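Uncharacterized protein YycE (Bacillus subtilis, PDB 1TWU) is of unknown function but belongs to the vicinal oxygen chelate superfamily and may be related to glyoxalases and fosfomycin resistance proteins. Local coordinates at residues I25-G39 with V50-F63. Numbering follows the deposited sequence.
Sequences IIRFYEEGLCLKRIG and VMFGLPHADYHLEF
The F52 ring takes Y29 on one face, where Y29 CB stands 3.9 Å from the ring centroid in a CH-pi contact, while the carboxylate oxygen E30 OE1 lies in the ring plane, 3.6 Å from F52 CE1. F63 receives I25 in a similar way: a chi1 of -71° puts I25 CG2 anti to the backbone N, which carries this methyl over the face of the F63 ring, 3.5 Å from F63 CG. The Y29 ring is covered on both sides, by F28 CD2 over its centre and on the opposite face by F63 CE2, set toward the rim of the Y29 ring, the two planes inclined at 33°. Y29, F52 and F63 thus form an aromatic cluster between helix and sheet, and Y29 OH reaches D122 beyond it. The carboxylate of E30 is held by R37 side-on, NE and NH2 both donating to OE1, the shorter bond being 2.7 Å from NH2. V50 CG2 covers one face of the same guanidinium.

Further along, L35 CD1 meets L54 CD1 at 3.8 Å, and I38 CD1 packs on A57 and H60. The backbones pair through G53 N to K36 O, a nearly straight bond of 2.8 Å, and through I38 N to M51 O and M51 N to G39 O. A classic beta bulge sets two residues, I38 and G39, opposite the single M51. A water bridges K36 N to P55 O.

Helix 22-32 packs against one face of the four-stranded sheet, its segment 25-32 running at 27° to strand 50-53; in that sheet strand 37-44 is hairpin-paired with 47-53, followed by 59-66 and then 12-18. This strand-helix-three-strand order is consistent with the βαβββ module of the vicinal oxygen chelate fold; F28, and L33 just after the helix, reach helix 88-100 and strand 127-131.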
ATOM      1  N   ILE A  25       5.029  -9.928  12.431  1.00 27.36           N
ATOM      2  CA  ILE A  25       5.011  -9.364  11.092  1.00 26.19           C
ATOM      3  C   ILE A  25       6.188  -9.926  10.282  1.00 25.55           C
ATOM      4  O   ILE A  25       6.031 -10.296   9.113  1.00 25.80           O
ATOM      5  CB  ILE A  25       5.088  -7.810  11.161  1.00 25.20           C
ATOM      6  CG1 ILE A  25       3.763  -7.252  11.687  1.00 24.97           C
ATOM      7  CG2 ILE A  25       5.438  -7.228   9.810  1.00 25.01           C
ATOM      8  CD1 ILE A  25       2.563  -7.519  10.790  1.00 22.90           C
ATOM      9  N   ILE A  26       7.359 -10.000  10.910  1.00 24.64           N
ATOM     10  CA  ILE A  26       8.547 -10.523  10.244  1.00 26.09           C
ATOM     11  C   ILE A  26       8.382 -11.998   9.862  1.00 26.97           C
ATOM     12  O   ILE A  26       8.783 -12.415   8.769  1.00 26.07           O
ATOM     13  CB  ILE A  26       9.795 -10.345  11.135  1.00 26.09           C
ATOM     14  CG1 ILE A  26      10.102  -8.856  11.278  1.00 25.69           C
ATOM     15  CG2 ILE A  26      10.984 -11.073  10.535  1.00 27.45           C
ATOM     16  CD1 ILE A  26      11.203  -8.544  12.262  1.00 24.99           C
ATOM     17  N   ARG A  27       7.790 -12.784  10.758  1.00 26.16           N
ATOM     18  CA  ARG A  27       7.564 -14.197  10.478  1.00 26.33           C
ATOM     19  C   ARG A  27       6.651 -14.380   9.265  1.00 25.85           C
ATOM     20  O   ARG A  27       6.905 -15.226   8.411  1.00 25.97           O
ATOM     21  CB  ARG A  27       6.946 -14.900  11.686  1.00 24.67           C
ATOM     22  CG  ARG A  27       6.575 -16.352  11.401  1.00 24.38           C
ATOM     23  CD  ARG A  27       6.149 -17.070  12.662  1.00 25.46           C
ATOM     24  NE  ARG A  27       5.938 -18.506  12.471  1.00 24.40           N
ATOM     25  CZ  ARG A  27       4.796 -19.060  12.077  1.00 23.60           C
ATOM     26  NH1 ARG A  27       3.736 -18.310  11.821  1.00 22.93           N
ATOM     27  NH2 ARG A  27       4.710 -20.378  11.965  1.00 24.63           N
ATOM     28  N   PHE A  28       5.591 -13.582   9.192  1.00 25.22           N
ATOM     29  CA  PHE A  28       4.647 -13.673   8.083  1.00 24.11           C
ATOM     30  C   PHE A  28       5.273 -13.252   6.756  1.00 25.34           C
ATOM     31  O   PHE A  28       5.214 -13.990   5.765  1.00 23.98           O
ATOM     32  CB  PHE A  28       3.424 -12.786   8.348  1.00 24.06           C
ATOM     33  CG  PHE A  28       2.412 -12.783   7.222  1.00 23.14           C
ATOM     34  CD1 PHE A  28       1.465 -13.801   7.107  1.00 22.33           C
ATOM     35  CD2 PHE A  28       2.416 -11.769   6.265  1.00 21.35           C
ATOM     36  CE1 PHE A  28       0.537 -13.809   6.056  1.00 20.85           C
ATOM     37  CE2 PHE A  28       1.497 -11.769   5.214  1.00 21.00           C
ATOM     38  CZ  PHE A  28       0.555 -12.792   5.110  1.00 20.04           C
ATOM     39  N   TYR A  29       5.868 -12.060   6.742  1.00 24.72           N
ATOM     40  CA  TYR A  29       6.463 -11.511   5.524  1.00 25.82           C
ATOM     41  C   TYR A  29       7.797 -12.082   5.088  1.00 26.05           C
ATOM     42  O   TYR A  29       8.023 -12.286   3.894  1.00 26.26           O
ATOM     43  CB  TYR A  29       6.565  -9.985   5.642  1.00 22.78           C
ATOM     44  CG  TYR A  29       5.213  -9.339   5.561  1.00 22.82           C
ATOM     45  CD1 TYR A  29       4.582  -9.159   4.335  1.00 21.52           C
ATOM     46  CD2 TYR A  29       4.511  -9.001   6.722  1.00 22.91           C
ATOM     47  CE1 TYR A  29       3.269  -8.660   4.263  1.00 23.63           C
ATOM     48  CE2 TYR A  29       3.200  -8.504   6.666  1.00 21.98           C
ATOM     49  CZ  TYR A  29       2.585  -8.338   5.436  1.00 22.66           C
ATOM     50  OH  TYR A  29       1.292  -7.877   5.376  1.00 21.03           O
ATOM     51  N   GLU A  30       8.679 -12.348   6.038  1.00 26.57           N
ATOM     52  CA  GLU A  30       9.974 -12.874   5.672  1.00 28.81           C
ATOM     53  C   GLU A  30       9.959 -14.395   5.604  1.00 29.48           C
ATOM     54  O   GLU A  30      10.404 -14.979   4.618  1.00 29.37           O
ATOM     55  CB  GLU A  30      11.033 -12.389   6.654  1.00 29.38           C
ATOM     56  CG  GLU A  30      12.333 -12.050   5.974  1.00 32.55           C
ATOM     57  CD  GLU A  30      13.394 -11.576   6.940  1.00 36.07           C
ATOM     58  OE1 GLU A  30      13.062 -10.801   7.868  1.00 37.81           O
ATOM     59  OE2 GLU A  30      14.566 -11.969   6.758  1.00 37.33           O
ATOM     60  N   GLU A  31       9.442 -15.036   6.645  1.00 30.16           N
ATOM     61  CA  GLU A  31       9.375 -16.490   6.660  1.00 31.79           C
ATOM     62  C   GLU A  31       8.215 -17.009   5.822  1.00 31.18           C
ATOM     63  O   GLU A  31       8.327 -18.044   5.170  1.00 33.55           O
ATOM     64  CB  GLU A  31       9.208 -17.017   8.079  1.00 33.56           C
ATOM     65  CG  GLU A  31      10.334 -16.686   9.025  1.00 38.83           C
ATOM     66  CD  GLU A  31      10.258 -17.522  10.297  1.00 43.53           C
ATOM     67  OE1 GLU A  31      10.725 -17.042  11.359  1.00 45.96           O
ATOM     68  OE2 GLU A  31       9.738 -18.666  10.232  1.00 44.97           O
ATOM     69  N   GLY A  32       7.100 -16.293   5.846  1.00 29.53           N
ATOM     70  CA  GLY A  32       5.940 -16.726   5.097  1.00 29.21           C
ATOM     71  C   GLY A  32       6.007 -16.422   3.621  1.00 30.36           C
ATOM     72  O   GLY A  32       6.071 -17.335   2.797  1.00 31.58           O
ATOM     73  N   LEU A  33       5.980 -15.138   3.281  1.00 30.61           N
ATOM     74  CA  LEU A  33       6.030 -14.720   1.885  1.00 31.43           C
ATOM     75  C   LEU A  33       7.416 -14.823   1.287  1.00 31.08           C
ATOM     76  O   LEU A  33       7.564 -14.889   0.069  1.00 31.62           O
ATOM     77  CB  LEU A  33       5.551 -13.280   1.739  1.00 31.16           C
ATOM     78  CG  LEU A  33       4.050 -13.079   1.870  1.00 33.67           C
ATOM     79  CD1 LEU A  33       3.709 -11.610   1.631  1.00 34.34           C
ATOM     80  CD2 LEU A  33       3.344 -13.973   0.859  1.00 33.21           C
ATOM     81  N   CYS A  34       8.429 -14.832   2.143  1.00 30.21           N
ATOM     82  CA  CYS A  34       9.806 -14.889   1.682  1.00 30.51           C
ATOM     83  C   CYS A  34      10.161 -13.620   0.920  1.00 29.15           C
ATOM     84  O   CYS A  34      10.770 -13.662  -0.151  1.00 28.93           O
ATOM     85  CB  CYS A  34      10.038 -16.119   0.802  1.00 32.37           C
ATOM     86  SG  CYS A  34      10.120 -17.662   1.742  1.00 35.79           S
ATOM     87  N   LEU A  35       9.738 -12.488   1.468  1.00 27.97           N
ATOM     88  CA  LEU A  35      10.067 -11.197   0.887  1.00 26.78           C
ATOM     89  C   LEU A  35      11.459 -10.927   1.441  1.00 26.03           C
ATOM     90  O   LEU A  35      11.767 -11.295   2.577  1.00 25.47           O
ATOM     91  CB  LEU A  35       9.097 -10.108   1.361  1.00 25.16           C
ATOM     92  CG  LEU A  35       7.619 -10.268   0.991  1.00 23.58           C
ATOM     93  CD1 LEU A  35       6.898  -8.959   1.269  1.00 21.95           C
ATOM     94  CD2 LEU A  35       7.484 -10.630  -0.477  1.00 21.93           C
ATOM     95  N   LYS A  36      12.307 -10.300   0.639  1.00 26.97           N
ATOM     96  CA  LYS A  36      13.661 -10.011   1.078  1.00 28.50           C
ATOM     97  C   LYS A  36      13.713  -8.803   2.007  1.00 28.15           C
ATOM     98  O   LYS A  36      13.104  -7.768   1.723  1.00 27.88           O
ATOM     99  CB  LYS A  36      14.564  -9.777  -0.146  1.00 30.32           C
ATOM    100  CG  LYS A  36      15.897  -9.084   0.151  1.00 36.09           C
ATOM    101  CD  LYS A  36      16.764  -8.968  -1.106  1.00 40.35           C
ATOM    102  CE  LYS A  36      17.662  -7.718  -1.100  1.00 43.76           C
ATOM    103  NZ  LYS A  36      18.593  -7.606   0.068  1.00 44.85           N
ATOM    104  N   ARG A  37      14.428  -8.942   3.122  1.00 27.76           N
ATOM    105  CA  ARG A  37      14.586  -7.826   4.050  1.00 27.80           C
ATOM    106  C   ARG A  37      15.634  -6.889   3.439  1.00 27.86           C
ATOM    107  O   ARG A  37      16.817  -7.228   3.361  1.00 28.56           O
ATOM    108  CB  ARG A  37      15.065  -8.302   5.423  1.00 26.29           C
ATOM    109  CG  ARG A  37      15.270  -7.142   6.385  1.00 27.31           C
ATOM    110  CD  ARG A  37      15.795  -7.585   7.735  1.00 27.20           C
ATOM    111  NE  ARG A  37      14.937  -8.596   8.341  1.00 29.11           N
ATOM    112  CZ  ARG A  37      14.938  -8.887   9.636  1.00 29.55           C
ATOM    113  NH1 ARG A  37      15.750  -8.235  10.461  1.00 27.78           N
ATOM    114  NH2 ARG A  37      14.142  -9.841  10.103  1.00 28.49           N
ATOM    115  N   ILE A  38      15.195  -5.715   2.998  1.00 26.83           N
ATOM    116  CA  ILE A  38      16.096  -4.764   2.360  1.00 25.87           C
ATOM    117  C   ILE A  38      16.515  -3.619   3.265  1.00 26.05           C
ATOM    118  O   ILE A  38      17.198  -2.697   2.827  1.00 26.12           O
ATOM    119  CB  ILE A  38      15.457  -4.173   1.077  1.00 24.84           C
ATOM    120  CG1 ILE A  38      14.204  -3.367   1.431  1.00 23.40           C
ATOM    121  CG2 ILE A  38      15.111  -5.301   0.114  1.00 22.35           C
ATOM    122  CD1 ILE A  38      13.577  -2.652   0.263  1.00 21.89           C
ATOM    123  N   GLY A  39      16.104  -3.683   4.526  1.00 26.54           N
ATOM    124  CA  GLY A  39      16.454  -2.641   5.470  1.00 25.37           C
ATOM    125  C   GLY A  39      15.839  -2.897   6.829  1.00 26.84           C
ATOM    126  O   GLY A  39      14.903  -3.686   6.959  1.00 27.67           O
ATOM    127  N   VAL A  50      11.364  -2.519   9.963  1.00 24.07           N
ATOM    128  CA  VAL A  50      11.957  -3.419   8.990  1.00 23.17           C
ATOM    129  C   VAL A  50      11.337  -3.141   7.626  1.00 23.85           C
ATOM    130  O   VAL A  50      10.163  -2.796   7.529  1.00 24.25           O
ATOM    131  CB  VAL A  50      11.720  -4.896   9.408  1.00 24.24           C
ATOM    132  CG1 VAL A  50      10.231  -5.221   9.378  1.00 22.12           C
ATOM    133  CG2 VAL A  50      12.504  -5.825   8.510  1.00 25.25           C
ATOM    134  N   MET A  51      12.137  -3.268   6.574  1.00 23.59           N
ATOM    135  CA  MET A  51      11.660  -3.024   5.222  1.00 22.27           C
ATOM    136  C   MET A  51      11.746  -4.305   4.392  1.00 23.13           C
ATOM    137  O   MET A  51      12.761  -4.997   4.421  1.00 22.49           O
ATOM    138  CB  MET A  51      12.487  -1.903   4.571  1.00 21.52           C
ATOM    139  CG  MET A  51      12.408  -0.538   5.288  1.00 21.43           C
ATOM    140  SD  MET A  51      13.336  -0.388   6.839  1.00 13.32           S
ATOM    141  CE  MET A  51      13.607   1.313   6.813  1.00 17.51           C
ATOM    142  N   PHE A  52      10.671  -4.621   3.668  1.00 24.12           N
ATOM    143  CA  PHE A  52      10.609  -5.818   2.821  1.00 24.16           C
ATOM    144  C   PHE A  52      10.440  -5.445   1.353  1.00 24.26           C
ATOM    145  O   PHE A  52       9.580  -4.636   1.006  1.00 25.16           O
ATOM    146  CB  PHE A  52       9.444  -6.723   3.240  1.00 23.35           C
ATOM    147  CG  PHE A  52       9.572  -7.263   4.624  1.00 26.41           C
ATOM    148  CD1 PHE A  52      10.676  -8.036   4.981  1.00 27.88           C
ATOM    149  CD2 PHE A  52       8.615  -6.973   5.589  1.00 27.19           C
ATOM    150  CE1 PHE A  52      10.828  -8.509   6.282  1.00 28.78           C
ATOM    151  CE2 PHE A  52       8.757  -7.442   6.895  1.00 27.92           C
ATOM    152  CZ  PHE A  52       9.868  -8.210   7.240  1.00 27.14           C
ATOM    153  N   GLY A  53      11.259  -6.046   0.497  1.00 23.33           N
ATOM    154  CA  GLY A  53      11.182  -5.754  -0.922  1.00 23.29           C
ATOM    155  C   GLY A  53       9.888  -6.249  -1.528  1.00 23.47           C
ATOM    156  O   GLY A  53       9.321  -7.241  -1.076  1.00 23.51           O
ATOM    157  N   LEU A  54       9.420  -5.566  -2.564  1.00 24.20           N
ATOM    158  CA  LEU A  54       8.176  -5.954  -3.200  1.00 26.26           C
ATOM    159  C   LEU A  54       8.270  -5.936  -4.730  1.00 27.66           C
ATOM    160  O   LEU A  54       7.510  -5.236  -5.399  1.00 28.93           O
ATOM    161  CB  LEU A  54       7.069  -5.015  -2.729  1.00 26.12           C
ATOM    162  CG  LEU A  54       5.665  -5.585  -2.589  1.00 27.01           C
ATOM    163  CD1 LEU A  54       5.629  -6.669  -1.517  1.00 25.83           C
ATOM    164  CD2 LEU A  54       4.735  -4.447  -2.241  1.00 26.24           C
ATOM    165  N   PRO A  55       9.199  -6.720  -5.305  1.00 29.09           N
ATOM    166  CA  PRO A  55      10.146  -7.603  -4.615  1.00 29.19           C
ATOM    167  C   PRO A  55      11.463  -6.923  -4.235  1.00 29.81           C
ATOM    168  O   PRO A  55      12.243  -7.473  -3.458  1.00 29.55           O
ATOM    169  CB  PRO A  55      10.356  -8.719  -5.629  1.00 29.10           C
ATOM    170  CG  PRO A  55      10.369  -7.952  -6.914  1.00 28.94           C
ATOM    171  CD  PRO A  55       9.196  -7.000  -6.754  1.00 28.36           C
ATOM    172  N   HIS A  56      11.701  -5.730  -4.780  1.00 31.18           N
ATOM    173  CA  HIS A  56      12.933  -4.991  -4.513  1.00 33.39           C
ATOM    174  C   HIS A  56      12.719  -3.702  -3.728  1.00 32.03           C
ATOM    175  O   HIS A  56      11.738  -3.559  -3.002  1.00 32.72           O
ATOM    176  CB  HIS A  56      13.631  -4.663  -5.831  1.00 38.28           C
ATOM    177  CG  HIS A  56      13.681  -5.818  -6.779  1.00 44.31           C
ATOM    178  ND1 HIS A  56      14.212  -7.043  -6.432  1.00 47.19           N
ATOM    179  CD2 HIS A  56      13.231  -5.948  -8.050  1.00 47.30           C
ATOM    180  CE1 HIS A  56      14.081  -7.880  -7.446  1.00 48.50           C
ATOM    181  NE2 HIS A  56      13.488  -7.241  -8.440  1.00 49.88           N
ATOM    182  N   ALA A  57      13.645  -2.762  -3.888  1.00 30.09           N
ATOM    183  CA  ALA A  57      13.569  -1.490  -3.188  1.00 30.52           C
ATOM    184  C   ALA A  57      12.681  -0.452  -3.872  1.00 30.79           C
ATOM    185  O   ALA A  57      12.101   0.401  -3.196  1.00 31.40           O
ATOM    186  CB  ALA A  57      14.966  -0.926  -2.993  1.00 29.98           C
ATOM    187  N   ASP A  58      12.568  -0.514  -5.199  1.00 31.00           N
ATOM    188  CA  ASP A  58      11.743   0.448  -5.932  1.00 31.73           C
ATOM    189  C   ASP A  58      10.366   0.567  -5.300  1.00 30.57           C
ATOM    190  O   ASP A  58       9.838   1.664  -5.138  1.00 30.96           O
ATOM    191  CB  ASP A  58      11.597   0.036  -7.396  1.00 34.78           C
ATOM    192  CG  ASP A  58      12.904   0.137  -8.160  1.00 40.63           C
ATOM    193  OD1 ASP A  58      13.765   0.957  -7.767  1.00 42.51           O
ATOM    194  OD2 ASP A  58      13.067  -0.591  -9.164  1.00 44.47           O
ATOM    195  N   TYR A  59       9.791  -0.581  -4.968  1.00 29.64           N
ATOM    196  CA  TYR A  59       8.490  -0.664  -4.324  1.00 27.03           C
ATOM    197  C   TYR A  59       8.691  -1.613  -3.158  1.00 27.00           C
ATOM    198  O   TYR A  59       8.998  -2.788  -3.359  1.00 26.31           O
ATOM    199  CB  TYR A  59       7.432  -1.248  -5.265  1.00 26.47           C
ATOM    200  CG  TYR A  59       7.110  -0.385  -6.464  1.00 25.90           C
ATOM    201  CD1 TYR A  59       7.868  -0.466  -7.635  1.00 25.13           C
ATOM    202  CD2 TYR A  59       6.052   0.530  -6.422  1.00 25.24           C
ATOM    203  CE1 TYR A  59       7.576   0.343  -8.733  1.00 25.26           C
ATOM    204  CE2 TYR A  59       5.753   1.341  -7.511  1.00 26.18           C
ATOM    205  CZ  TYR A  59       6.518   1.245  -8.662  1.00 27.12           C
ATOM    206  OH  TYR A  59       6.229   2.063  -9.738  1.00 29.00           O
ATOM    207  N   HIS A  60       8.542  -1.108  -1.939  1.00 25.96           N
ATOM    208  CA  HIS A  60       8.713  -1.956  -0.772  1.00 25.61           C
ATOM    209  C   HIS A  60       7.753  -1.603   0.353  1.00 25.28           C
ATOM    210  O   HIS A  60       7.053  -0.584   0.309  1.00 23.59           O
ATOM    211  CB  HIS A  60      10.159  -1.892  -0.254  1.00 25.21           C
ATOM    212  CG  HIS A  60      10.576  -0.538   0.236  1.00 24.78           C
ATOM    213  ND1 HIS A  60      11.155   0.408  -0.585  1.00 25.00           N
ATOM    214  CD2 HIS A  60      10.478   0.036   1.459  1.00 23.81           C
ATOM    215  CE1 HIS A  60      11.394   1.505   0.112  1.00 24.48           C
ATOM    216  NE2 HIS A  60      10.992   1.306   1.355  1.00 23.59           N
ATOM    217  N   LEU A  61       7.729  -2.470   1.359  1.00 23.96           N
ATOM    218  CA  LEU A  61       6.881  -2.293   2.527  1.00 23.09           C
ATOM    219  C   LEU A  61       7.771  -1.950   3.708  1.00 23.55           C
ATOM    220  O   LEU A  61       8.941  -2.335   3.739  1.00 24.16           O
ATOM    221  CB  LEU A  61       6.144  -3.597   2.858  1.00 21.63           C
ATOM    222  CG  LEU A  61       5.204  -4.255   1.847  1.00 23.03           C
ATOM    223  CD1 LEU A  61       4.655  -5.561   2.424  1.00 21.64           C
ATOM    224  CD2 LEU A  61       4.067  -3.300   1.522  1.00 23.10           C
ATOM    225  N   GLU A  62       7.225  -1.206   4.663  1.00 22.08           N
ATOM    226  CA  GLU A  62       7.944  -0.895   5.891  1.00 22.42           C
ATOM    227  C   GLU A  62       6.978  -1.088   7.053  1.00 21.84           C
ATOM    228  O   GLU A  62       5.817  -0.692   6.984  1.00 21.76           O
ATOM    229  CB  GLU A  62       8.471   0.540   5.932  1.00 23.32           C
ATOM    230  CG  GLU A  62       9.077   0.849   7.303  1.00 25.63           C
ATOM    231  CD  GLU A  62       9.444   2.305   7.512  1.00 27.59           C
ATOM    232  OE1 GLU A  62       8.734   3.188   6.986  1.00 28.64           O
ATOM    233  OE2 GLU A  62      10.435   2.564   8.230  1.00 28.75           O
ATOM    234  N   PHE A  63       7.451  -1.722   8.115  1.00 22.37           N
ATOM    235  CA  PHE A  63       6.626  -1.931   9.301  1.00 23.80           C
ATOM    236  C   PHE A  63       7.382  -1.338  10.478  1.00 25.09           C
ATOM    237  O   PHE A  63       8.583  -1.587  10.651  1.00 25.07           O
ATOM    238  CB  PHE A  63       6.359  -3.423   9.524  1.00 23.59           C
ATOM    239  CG  PHE A  63       5.388  -4.013   8.536  1.00 24.41           C
ATOM    240  CD1 PHE A  63       4.013  -3.928   8.755  1.00 24.01           C
ATOM    241  CD2 PHE A  63       5.847  -4.625   7.370  1.00 23.33           C
ATOM    242  CE1 PHE A  63       3.109  -4.444   7.829  1.00 24.22           C
ATOM    243  CE2 PHE A  63       4.951  -5.145   6.433  1.00 23.60           C
ATOM    244  CZ  PHE A  63       3.579  -5.056   6.661  1.00 24.31           C
TER
HETATM  245  O   HOH W   1      11.180  -9.576  -1.888  1.00 29.75           O